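Local coordinates for microcin B17-processing protein McbB (Escherichia coli str. K-12 substr. MG1655, PDB 6GRH) that is needed to process the inactive precursor of microcin B17 (McbA) into the active antibiotic peptide, at residues His244-Lys247 against Arg248-Glu252; Phe79-Thr83 against Gly84-Lys88; Tyr60-Asp63 against Lys64-Glu68; Leu143-Glu146 against Asn147-Ser150. All blocks are in the same frame, centred on the assembly; numbering follows the deposited sequence. Where two conformers were deposited one is given.

Contact 1: residues His244-Lys247 against Arg248-Glu252; sequences HLIK and RRLQE. With EDO (1,2-ethanediol), chain J.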
loop_
_atom_site.group_PDB
_atom_site.type_symbol
_atom_site.label_atom_id
_atom_site.label_comp_id
_atom_site.label_asym_id
_atom_site.label_seq_id
_atom_site.Cartn_x
_atom_site.Cartn_y
_atom_site.Cartn_z
ATOM N N HIS B 244 -24.861 13.302 7.218
ATOM C CA HIS B 244 -25.284 11.981 6.810
ATOM C C HIS B 244 -24.246 10.894 7.116
ATOM O O HIS B 244 -24.609 9.806 7.591
ATOM C CB HIS B 244 -25.643 11.989 5.333
ATOM C CG HIS B 244 -26.279 10.726 4.867
ATOM N ND1 HIS B 244 -27.489 10.269 5.360
ATOM C CD2 HIS B 244 -25.861 9.809 3.961
ATOM C CE1 HIS B 244 -27.774 9.112 4.784
ATOM N NE2 HIS B 244 -26.810 8.820 3.923
ATOM N N LEU B 245 -22.968 11.164 6.820
ATOM C CA LEU B 245 -21.909 10.206 7.143
ATOM C C LEU B 245 -21.776 9.882 8.628
ATOM O O LEU B 245 -21.571 8.722 8.994
ATOM C CB LEU B 245 -20.561 10.656 6.566
ATOM C CG LEU B 245 -20.375 10.526 5.068
ATOM C CD1 LEU B 245 -18.987 11.040 4.667
ATOM C CD2 LEU B 245 -20.482 9.097 4.616
ATOM N N ILE B 246 -21.924 10.897 9.468
ATOM C CA ILE B 246 -21.960 10.730 10.927
ATOM C C ILE B 246 -23.130 9.818 11.324
ATOM O O ILE B 246 -22.954 8.808 12.042
ATOM C CB ILE B 246 -22.024 12.090 11.641
ATOM C CG1 ILE B 246 -20.720 12.879 11.433
ATOM C CG2 ILE B 246 -22.261 11.932 13.142
ATOM C CD1 ILE B 246 -20.747 14.314 11.910
ATOM N N LYS B 247 -24.320 10.147 10.825
ATOM C CA LYS B 247 -25.494 9.343 11.105
ATOM C C LYS B 247 -25.311 7.880 10.720
ATOM O O LYS B 247 -25.554 6.973 11.533
ATOM C CB LYS B 247 -26.727 9.920 10.409
ATOM C CG LYS B 247 -27.993 9.243 10.911
ATOM C CD LYS B 247 -29.200 9.571 10.064
ATOM C CE LYS B 247 -29.280 8.633 8.878
ATOM N NZ LYS B 247 -30.542 8.931 8.193
ATOM N N ARG B 248 -24.849 7.649 9.484
ATOM C CA ARG B 248 -24.678 6.290 9.025
ATOM C C ARG B 248 -23.609 5.533 9.774
ATOM O O ARG B 248 -23.773 4.353 10.036
ATOM C CB ARG B 248 -24.409 6.206 7.536
ATOM C CG ARG B 248 -25.608 6.586 6.716
ATOM C CD ARG B 248 -26.828 5.708 7.018
ATOM N NE ARG B 248 -27.763 5.803 5.915
ATOM C CZ ARG B 248 -29.059 5.545 5.967
ATOM N NH1 ARG B 248 -29.654 5.142 7.090
ATOM N NH2 ARG B 248 -29.766 5.663 4.851
ATOM N N ARG B 249 -22.551 6.225 10.164
ATOM C CA ARG B 249 -21.533 5.594 10.958
ATOM C C ARG B 249 -22.036 5.207 12.352
ATOM O O ARG B 249 -21.792 4.095 12.824
ATOM C CB ARG B 249 -20.255 6.466 10.972
ATOM C CG ARG B 249 -19.093 5.798 11.663
ATOM C CD ARG B 249 -18.542 4.674 10.810
ATOM N NE ARG B 249 -17.439 4.023 11.492
ATOM C CZ ARG B 249 -17.309 2.723 11.735
ATOM N NH1 ARG B 249 -18.200 1.817 11.302
ATOM N NH2 ARG B 249 -16.229 2.312 12.400
ATOM N N LEU B 250 -22.732 6.103 13.016
ATOM C CA LEU B 250 -23.348 5.782 14.299
ATOM C C LEU B 250 -24.338 4.650 14.174
ATOM O O LEU B 250 -24.421 3.773 15.050
ATOM C CB LEU B 250 -24.052 7.005 14.909
ATOM C CG LEU B 250 -23.226 7.969 15.753
ATOM C CD1 LEU B 250 -24.077 9.176 16.102
ATOM C CD2 LEU B 250 -22.654 7.302 17.002
ATOM N N GLN B 251 -25.115 4.688 13.087
ATOM C CA GLN B 251 -26.077 3.636 12.797
ATOM C C GLN B 251 -25.401 2.275 12.652
ATOM O O GLN B 251 -25.862 1.303 13.269
ATOM C CB GLN B 251 -26.913 4.003 11.589
ATOM C CG GLN B 251 -27.994 2.996 11.257
ATOM C CD GLN B 251 -28.967 3.499 10.215
ATOM O OE1 GLN B 251 -28.827 4.608 9.684
ATOM N NE2 GLN B 251 -30.014 2.731 9.988
ATOM N N GLU B 252 -24.276 2.217 11.915
ATOM C CA GLU B 252 -23.521 0.984 11.773
ATOM C C GLU B 252 -23.099 0.408 13.105
ATOM O O GLU B 252 -23.168 -0.802 13.311
ATOM C CB GLU B 252 -22.224 1.184 10.970
ATOM C CG GLU B 252 -22.409 1.369 9.500
ATOM C CD GLU B 252 -21.133 1.858 8.788
ATOM O OE1 GLU B 252 -20.032 1.847 9.386
ATOM O OE2 GLU B 252 -21.261 2.261 7.610
HETATM C C1 EDO J . -33.183 5.618 5.373
HETATM O O1 EDO J . -32.481 4.372 5.380
HETATM C C2 EDO J . -33.473 5.982 3.927
HETATM O O2 EDO J . -33.831 7.357 3.811
#

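Contact 2: residues Phe79-Thr83 against Gly84-Lys88; sequences FLITT and GVINK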
loop_
_atom_site.group_PDB
_atom_site.type_symbol
_atom_site.label_atom_id
_atom_site.label_comp_id
_atom_site.label_asym_id
_atom_site.label_seq_id
_atom_site.Cartn_x
_atom_site.Cartn_y
_atom_site.Cartn_z
ATOM N N PHE B 79 -45.069 -11.843 8.361
ATOM C CA PHE B 79 -45.244 -11.010 7.166
ATOM C C PHE B 79 -44.360 -9.759 7.243
ATOM O O PHE B 79 -43.642 -9.440 6.296
ATOM C CB PHE B 79 -46.721 -10.625 6.989
ATOM C CG PHE B 79 -46.961 -9.637 5.888
ATOM C CD1 PHE B 79 -47.092 -10.064 4.576
ATOM C CD2 PHE B 79 -46.987 -8.285 6.145
ATOM C CE1 PHE B 79 -47.307 -9.170 3.553
ATOM C CE2 PHE B 79 -47.188 -7.378 5.111
ATOM C CZ PHE B 79 -47.365 -7.830 3.823
ATOM N N LEU B 80 -44.415 -9.071 8.381
ATOM C CA LEU B 80 -43.678 -7.828 8.559
ATOM C C LEU B 80 -42.170 -8.052 8.509
ATOM O O LEU B 80 -41.455 -7.215 7.991
ATOM C CB LEU B 80 -44.083 -7.149 9.877
ATOM C CG LEU B 80 -45.543 -6.657 9.936
ATOM C CD1 LEU B 80 -45.940 -6.247 11.346
ATOM C CD2 LEU B 80 -45.793 -5.521 8.969
ATOM N N ILE B 81 -41.702 -9.182 9.048
ATOM C CA ILE B 81 -40.291 -9.514 9.061
ATOM C C ILE B 81 -39.822 -9.927 7.655
ATOM O O ILE B 81 -38.778 -9.450 7.185
ATOM C CB ILE B 81 -39.951 -10.649 10.055
ATOM C CG1 ILE B 81 -40.057 -10.123 11.495
ATOM C CG2 ILE B 81 -38.541 -11.208 9.813
ATOM C CD1 ILE B 81 -40.160 -11.216 12.539
ATOM N N THR B 82 -40.568 -10.828 7.024
ATOM C CA THR B 82 -40.136 -11.398 5.741
ATOM C C THR B 82 -40.148 -10.359 4.635
ATOM O O THR B 82 -39.262 -10.385 3.799
ATOM C CB THR B 82 -40.949 -12.635 5.322
ATOM O OG1 THR B 82 -42.349 -12.324 5.325
ATOM C CG2 THR B 82 -40.686 -13.789 6.255
ATOM N N THR B 83 -41.097 -9.418 4.668
ATOM C CA THR B 83 -41.175 -8.356 3.659
ATOM C C THR B 83 -40.208 -7.198 3.848
ATOM O O THR B 83 -40.084 -6.397 2.930
ATOM C CB THR B 83 -42.611 -7.788 3.525
ATOM O OG1 THR B 83 -43.056 -7.232 4.792
ATOM C CG2 THR B 83 -43.570 -8.858 3.040
ATOM N N GLY B 84 -39.544 -7.092 5.011
ATOM C CA GLY B 84 -38.566 -6.033 5.297
ATOM C C GLY B 84 -39.121 -4.771 5.957
ATOM O O GLY B 84 -38.550 -3.691 5.810
ATOM N N VAL B 85 -40.254 -4.900 6.664
ATOM C CA VAL B 85 -40.859 -3.785 7.384
ATOM C C VAL B 85 -40.223 -3.653 8.772
ATOM O O VAL B 85 -39.979 -2.541 9.237
ATOM C CB VAL B 85 -42.389 -3.922 7.524
ATOM C CG1 VAL B 85 -42.984 -2.705 8.231
ATOM C CG2 VAL B 85 -43.063 -4.072 6.168
ATOM N N ILE B 86 -40.008 -4.787 9.436
ATOM C CA ILE B 86 -39.378 -4.825 10.756
ATOM C C ILE B 86 -38.291 -5.906 10.808
ATOM O O ILE B 86 -38.262 -6.802 9.960
ATOM C CB ILE B 86 -40.394 -5.051 11.918
ATOM C CG1 ILE B 86 -40.890 -6.503 11.971
ATOM C CG2 ILE B 86 -41.567 -4.080 11.828
ATOM C CD1 ILE B 86 -41.957 -6.764 13.009
ATOM N N ASN B 87 -37.389 -5.813 11.788
ATOM C CA ASN B 87 -36.652 -7.002 12.198
ATOM C C ASN B 87 -36.549 -7.077 13.696
ATOM O O ASN B 87 -36.848 -6.111 14.383
ATOM C CB ASN B 87 -35.296 -7.152 11.492
ATOM C CG ASN B 87 -34.284 -6.107 11.882
ATOM O OD1 ASN B 87 -33.306 -5.906 11.161
ATOM N ND2 ASN B 87 -34.470 -5.466 13.012
ATOM N N LYS B 88 -36.180 -8.248 14.191
ATOM C CA LYS B 88 -36.041 -8.475 15.610
ATOM C C LYS B 88 -34.565 -8.721 15.941
ATOM O O LYS B 88 -33.957 -9.618 15.385
ATOM C CB LYS B 88 -36.917 -9.658 16.014
ATOM C CG LYS B 88 -37.262 -9.673 17.488
ATOM C CD LYS B 88 -38.307 -10.721 17.840
HETATM O O HOH W 1 -36.701 -8.052 8.047
#

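Contact 3: residues Tyr60-Asp63 against Lys64-Glu68; sequences YLLD and KLLDE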
loop_
_atom_site.group_PDB
_atom_site.type_symbol
_atom_site.label_atom_id
_atom_site.label_comp_id
_atom_site.label_asym_id
_atom_site.label_seq_id
_atom_site.Cartn_x
_atom_site.Cartn_y
_atom_site.Cartn_z
ATOM N N TYR B 60 -44.980 -5.291 22.741
ATOM C CA TYR B 60 -46.303 -5.157 23.316
ATOM C C TYR B 60 -47.222 -4.269 22.460
ATOM O O TYR B 60 -48.383 -4.623 22.243
ATOM C CB TYR B 60 -46.225 -4.618 24.754
ATOM C CG TYR B 60 -45.677 -5.586 25.797
ATOM C CD1 TYR B 60 -46.094 -6.910 25.847
ATOM C CD2 TYR B 60 -44.758 -5.156 26.757
ATOM C CE1 TYR B 60 -45.598 -7.782 26.807
ATOM C CE2 TYR B 60 -44.262 -6.018 27.720
ATOM C CZ TYR B 60 -44.685 -7.327 27.744
ATOM O OH TYR B 60 -44.189 -8.176 28.713
ATOM N N LEU B 61 -46.707 -3.131 21.981
ATOM C CA LEU B 61 -47.494 -2.225 21.124
ATOM C C LEU B 61 -47.709 -2.831 19.735
ATOM O O LEU B 61 -48.759 -2.632 19.144
ATOM C CB LEU B 61 -46.859 -0.834 20.982
ATOM C CG LEU B 61 -46.895 0.125 22.178
ATOM C CD1 LEU B 61 -45.888 1.245 21.950
ATOM C CD2 LEU B 61 -48.299 0.666 22.457
ATOM N N LEU B 62 -46.721 -3.544 19.223
ATOM C CA LEU B 62 -46.877 -4.205 17.924
ATOM C C LEU B 62 -48.025 -5.204 18.013
ATOM O O LEU B 62 -48.939 -5.158 17.199
ATOM C CB LEU B 62 -45.590 -4.883 17.471
ATOM C CG LEU B 62 -45.718 -5.683 16.150
ATOM C CD1 LEU B 62 -46.255 -4.819 15.016
ATOM C CD2 LEU B 62 -44.406 -6.290 15.751
ATOM N N ASP B 63 -47.997 -6.050 19.044
ATOM C CA ASP B 63 -49.084 -7.000 19.327
ATOM C C ASP B 63 -50.448 -6.326 19.408
ATOM O O ASP B 63 -51.409 -6.791 18.806
ATOM C CB ASP B 63 -48.824 -7.774 20.630
ATOM C CG ASP B 63 -47.690 -8.775 20.499
ATOM O OD1 ASP B 63 -47.096 -8.872 19.400
ATOM O OD2 ASP B 63 -47.374 -9.464 21.493
ATOM N N LYS B 64 -50.506 -5.228 20.159
ATOM C CA LYS B 64 -51.719 -4.417 20.310
ATOM C C LYS B 64 -52.200 -3.903 18.943
ATOM O O LYS B 64 -53.357 -3.997 18.613
ATOM C CB LYS B 64 -51.426 -3.238 21.255
ATOM C CG LYS B 64 -52.637 -2.556 21.878
ATOM C CD LYS B 64 -52.271 -1.969 23.256
ATOM C CE LYS B 64 -53.235 -0.892 23.728
ATOM N NZ LYS B 64 -54.658 -1.290 23.629
ATOM N N LEU B 65 -51.275 -3.376 18.152
ATOM C CA LEU B 65 -51.581 -2.912 16.790
ATOM C C LEU B 65 -52.210 -4.019 15.934
ATOM O O LEU B 65 -53.232 -3.811 15.274
ATOM C CB LEU B 65 -50.308 -2.408 16.117
ATOM C CG LEU B 65 -50.337 -1.091 15.359
ATOM C CD1 LEU B 65 -50.914 0.073 16.152
ATOM C CD2 LEU B 65 -48.896 -0.791 14.936
ATOM N N LEU B 66 -51.591 -5.193 15.983
ATOM C CA LEU B 66 -52.086 -6.365 15.255
ATOM C C LEU B 66 -53.457 -6.832 15.775
ATOM O O LEU B 66 -54.354 -7.116 14.977
ATOM C CB LEU B 66 -51.059 -7.503 15.296
ATOM C CG LEU B 66 -49.754 -7.219 14.548
ATOM C CD1 LEU B 66 -48.660 -8.200 14.963
ATOM C CD2 LEU B 66 -50.003 -7.268 13.053
ATOM N N ASP B 67 -53.620 -6.895 17.100
ATOM C CA ASP B 67 -54.924 -7.225 17.720
ATOM C C ASP B 67 -56.017 -6.280 17.270
ATOM O O ASP B 67 -57.096 -6.718 16.937
ATOM C CB ASP B 67 -54.869 -7.197 19.259
ATOM C CG ASP B 67 -54.154 -8.419 19.865
ATOM O OD1 ASP B 67 -53.846 -9.386 19.132
ATOM O OD2 ASP B 67 -53.908 -8.412 21.095
ATOM N N GLU B 68 -55.724 -4.985 17.235
ATOM C CA GLU B 68 -56.712 -3.965 16.823
ATOM C C GLU B 68 -57.197 -4.118 15.375
ATOM O O GLU B 68 -58.345 -3.845 15.059
ATOM C CB GLU B 68 -56.126 -2.563 17.056
ATOM C CG GLU B 68 -56.113 -2.176 18.538
ATOM C CD GLU B 68 -55.384 -0.863 18.859
ATOM O OE1 GLU B 68 -54.469 -0.430 18.134
ATOM O OE2 GLU B 68 -55.739 -0.256 19.882
#

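Contact 4: residues Leu143-Glu146 against Asn147-Ser150; sequences LHLE and NYHS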
loop_
_atom_site.group_PDB
_atom_site.type_symbol
_atom_site.label_atom_id
_atom_site.label_comp_id
_atom_site.label_asym_id
_atom_site.label_seq_id
_atom_site.Cartn_x
_atom_site.Cartn_y
_atom_site.Cartn_z
ATOM N N LEU B 143 -16.653 13.056 18.920
ATOM C CA LEU B 143 -16.156 14.425 18.946
ATOM C C LEU B 143 -16.044 14.954 17.525
ATOM O O LEU B 143 -15.252 14.438 16.756
ATOM C CB LEU B 143 -14.811 14.473 19.640
ATOM C CG LEU B 143 -14.025 15.780 19.662
ATOM C CD1 LEU B 143 -14.789 16.916 20.334
ATOM C CD2 LEU B 143 -12.688 15.525 20.369
ATOM N N HIS B 144 -16.824 15.980 17.187
ATOM C CA HIS B 144 -16.841 16.526 15.842
ATOM C C HIS B 144 -16.356 17.966 15.914
ATOM O O HIS B 144 -16.959 18.783 16.602
ATOM C CB HIS B 144 -18.236 16.447 15.230
ATOM C CG HIS B 144 -18.349 17.131 13.909
ATOM N ND1 HIS B 144 -17.780 16.619 12.767
ATOM C CD2 HIS B 144 -18.894 18.315 13.563
ATOM C CE1 HIS B 144 -18.008 17.449 11.763
ATOM N NE2 HIS B 144 -18.713 18.468 12.211
ATOM N N LEU B 145 -15.289 18.272 15.163
ATOM C CA LEU B 145 -14.694 19.609 15.125
ATOM C C LEU B 145 -14.629 20.198 13.713
ATOM O O LEU B 145 -14.014 19.594 12.821
ATOM C CB LEU B 145 -13.279 19.554 15.695
ATOM C CG LEU B 145 -13.185 19.122 17.159
ATOM C CD1 LEU B 145 -11.736 19.009 17.600
ATOM C CD2 LEU B 145 -13.934 20.102 18.047
ATOM N N GLU B 146 -15.270 21.347 13.506
ATOM C CA GLU B 146 -15.015 22.194 12.333
ATOM C C GLU B 146 -13.720 22.978 12.478
ATOM O O GLU B 146 -12.943 23.100 11.528
ATOM C CB GLU B 146 -16.176 23.163 12.064
ATOM C CG GLU B 146 -17.323 22.492 11.362
ATOM C CD GLU B 146 -18.358 23.414 10.733
ATOM O OE1 GLU B 146 -18.137 24.635 10.550
ATOM O OE2 GLU B 146 -19.402 22.850 10.376
ATOM N N ASN B 147 -13.481 23.521 13.663
ATOM C CA ASN B 147 -12.263 24.259 13.918
ATOM C C ASN B 147 -11.357 23.399 14.790
ATOM O O ASN B 147 -11.436 23.416 16.011
ATOM C CB ASN B 147 -12.598 25.602 14.522
ATOM C CG ASN B 147 -13.543 26.385 13.638
ATOM O OD1 ASN B 147 -13.294 26.547 12.434
ATOM N ND2 ASN B 147 -14.663 26.838 14.209
ATOM N N TYR B 148 -10.494 22.642 14.124
ATOM C CA TYR B 148 -9.682 21.629 14.786
ATOM C C TYR B 148 -8.551 22.271 15.611
ATOM O O TYR B 148 -7.943 23.225 15.193
ATOM C CB TYR B 148 -9.088 20.684 13.746
ATOM C CG TYR B 148 -8.189 19.660 14.345
ATOM C CD1 TYR B 148 -8.686 18.451 14.791
ATOM C CD2 TYR B 148 -6.816 19.919 14.499
ATOM C CE1 TYR B 148 -7.852 17.523 15.392
ATOM C CE2 TYR B 148 -5.974 18.998 15.076
ATOM C CZ TYR B 148 -6.493 17.800 15.525
ATOM O OH TYR B 148 -5.648 16.883 16.073
ATOM N N HIS B 149 -8.308 21.735 16.788
ATOM C CA HIS B 149 -7.059 21.958 17.509
ATOM C C HIS B 149 -6.823 20.679 18.290
ATOM O O HIS B 149 -7.767 20.174 18.920
ATOM C CB HIS B 149 -7.111 23.170 18.453
ATOM C CG HIS B 149 -5.751 23.640 18.876
ATOM N ND1 HIS B 149 -4.925 22.888 19.681
ATOM C CD2 HIS B 149 -5.050 24.756 18.561
ATOM C CE1 HIS B 149 -3.776 23.519 19.851
ATOM N NE2 HIS B 149 -3.827 24.657 19.180
ATOM N N SER B 150 -5.587 20.170 18.257
ATOM C CA SER B 150 -5.217 18.942 18.965
ATOM C C SER B 150 -5.442 18.984 20.472
ATOM O O SER B 150 -5.748 17.955 21.051
ATOM C CB SER B 150 -3.753 18.554 18.683
ATOM O OG SER B 150 -2.855 19.570 19.071
HETATM O O HOH W 2 -9.978 23.373 11.448
HETATM O O HOH W 3 -17.145 26.656 12.043
#

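Contact 1: residues His244-Lys247 against Arg248-Glu252
R248 N bonds back to H244 O, and the same i to i+4 pattern joins R249 to L245, L250 to I246 and Q251 to K247, one continuous stretch of helix 236-254. H244 and R248 meet on one side of it. R248 lays its CG over a face of the H244 imidazole, a CH-pi contact 4.0 Å from CG to the ring centroid. Its chain then bends at chi2 (-58°), which carries NE to 3.5 Å from H244 CE1. Ring and guanidinium planes stand 67° apart, so the two groups do not stack. R248 NH1 donates to Q251 OE1 at 2.8 Å, and this acceptor lies in the guanidinium plane. At another part of the guanidinium rim sits an ethanediol, probably from the crystallisation liquor, whose O1 takes a bond of 3.1 Å from R248 NH2. On another side of the helix I246 and L250 pack on W115 and W142 of the same chain. R249 NH1 forms a salt bridge with E252 OE1 at 2.7 Å. K247 runs alongside R248 in the same direction. Its NZ stands above the guanidinium face, 4.0 Å from R248 NH1. The second subunit, another copy of McbB, supplies partners for these side chains. S237 OG of that subunit is bonded to H244 ND1 and K247 NZ, and the carbonyl of L274 of that subunit takes bonds from R248 NE and H244 NE2. E238 of the second subunit forms a salt bridge with K247, and its negative charge probably eases the close like-charged pair of K247 and R248.

Contact 2: residues Phe79-Thr83 against Gly84-Lys88
L80 and I81 meet V85 and I86 where helix 73-82 ends in a Schellman motif and the chain passes into strand 86-88. L80 O accepts two backbone donors, V85 N at 2.9 Å and I86 N at 3.2 Å. The first comes nearly in line with the carbonyl, and the second from above its plane. G84 N adds a longer bond to I81 O. One water donates to both I81 O and I86 O and so bridges helix and strand. G84 has positive phi (91°), where a side chain would be pressed against T83 O. Apolar groups close over this turn. L80 CB touches I86 CD1 at 3.8 Å, and the L80 CD2 methyl lies against V85 CB. I86 CG1 sits between its own backbone N and carbonyl carbon (chi1 74°), and this places it 3.7 Å from I81 CG1. Further out, V85 packs on L47 of helix 41-52 and on F18 and L29 of two neighbouring strands. Backbone bonds from V85 to L16 and from N87 to N14 join the new strand to strand 13-23. The carbonyl of T83 is taken by the hydroxyls of T31 and S34. At the start of the turn, T83 OG1 donates to F79 O at 2.7 Å, while T83 N reaches the same oxygen from the opposite face of its carbonyl plane.

Contact 3: residues Tyr60-Asp63 against Lys64-Glu68
L62 and L66 make the apolar side-chain contact of this part of helix 59-68. Four residues apart, they lie on the same side of the helix. L62 CG, held anti to its backbone N (chi1 176°), comes to 4.0 Å from L66 CD1, and the two side chains cross at a slant. L62 also packs on L80 and K77 of helix 73-82, L66 touches K77, and L65 touches S49 and L50 of helix 41-52. The backbone bonds are regular i to i+4 pairs: K64 to Y60, L65 to L61, L66 to L62 and D67 to D63. D67 N to D63 O is 2.8 Å. Charge is the third element. D63 and D67, one turn apart, do not touch through their carboxylates, with 6.6 Å between D63 OD2 and D67 OD2. Each has a lysine partner outside this part of the helix: D63 OD1 forms a salt bridge with K77, and D67 OD1 with K73. Both lysines belong to helix 73-82. They probably offset the repulsion between the carboxylates, so that charge pairing adds to leucine packing in holding the two helices together.

Contact 4: residues Leu143-Glu146 against Asn147-Ser150
E146 OE1 accepts a bond of 2.7 Å from a water that also takes a weak bond from N147 ND2. The same carboxylate forms a salt bridge through OE2 to R239 at the start of helix 236-254. A second water links the backbone: it donates to E146 O at 3.0 Å and accepts from Y148 N at 2.8 Å. No direct hydrogen bond joins residues 143-146 to 147-150, so water spans this bend. D103 fixes its start, with OD1 taking E146 N and OD2 taking N147 N. Across the turn L145 meets Y148. L145 CD1 comes obliquely to the phenol ring, 4.2 Å from Y148 CD1. With CG anti to the backbone N (chi1 177°), the Y148 ring reaches L145 and its hydroxyl bonds to NE2 of H193. H193 lies next to the zinc ligand C192, and the Y148 side chain is about 11 Å from the zinc ion. H149 is the N-cap of the following helix, its ND1 accepting from the backbone N of D151. The segment thus leads from strand 139-144, an inner strand of the mixed sheet beside strands 97-102 and 167-174, into helix 150-160. L143 lies against V153 and I156 of that helix, and L145 against I152. Y148 packs on F194 and I197 of helix 193-204, which carries the zinc ligand C195.

Contacts 2 and 3 belong to the N-terminal part of the chain and touch. L80 CD1 lies 4.0 Å from L62 CD1, which joins helices 59-68 and 73-82, and I86 of the following strand also meets L62. Contact 3 is the more exposed, with its acids paired to lysines. Contact 2 is mainly buried and relies on backbone bonds at a helix end. Contact 1 is buried near the centre of the chain; K247 and H244 find partners on another subunit, while R249 pairs with E252. Contact 4 is partly buried. Water bridges its two halves, and D103, R239 and H193 hold it to the fold. It touches contact 1 through I246 CD1 and H144 ND1, and lies about 40 Å, centre to centre, from contact 2.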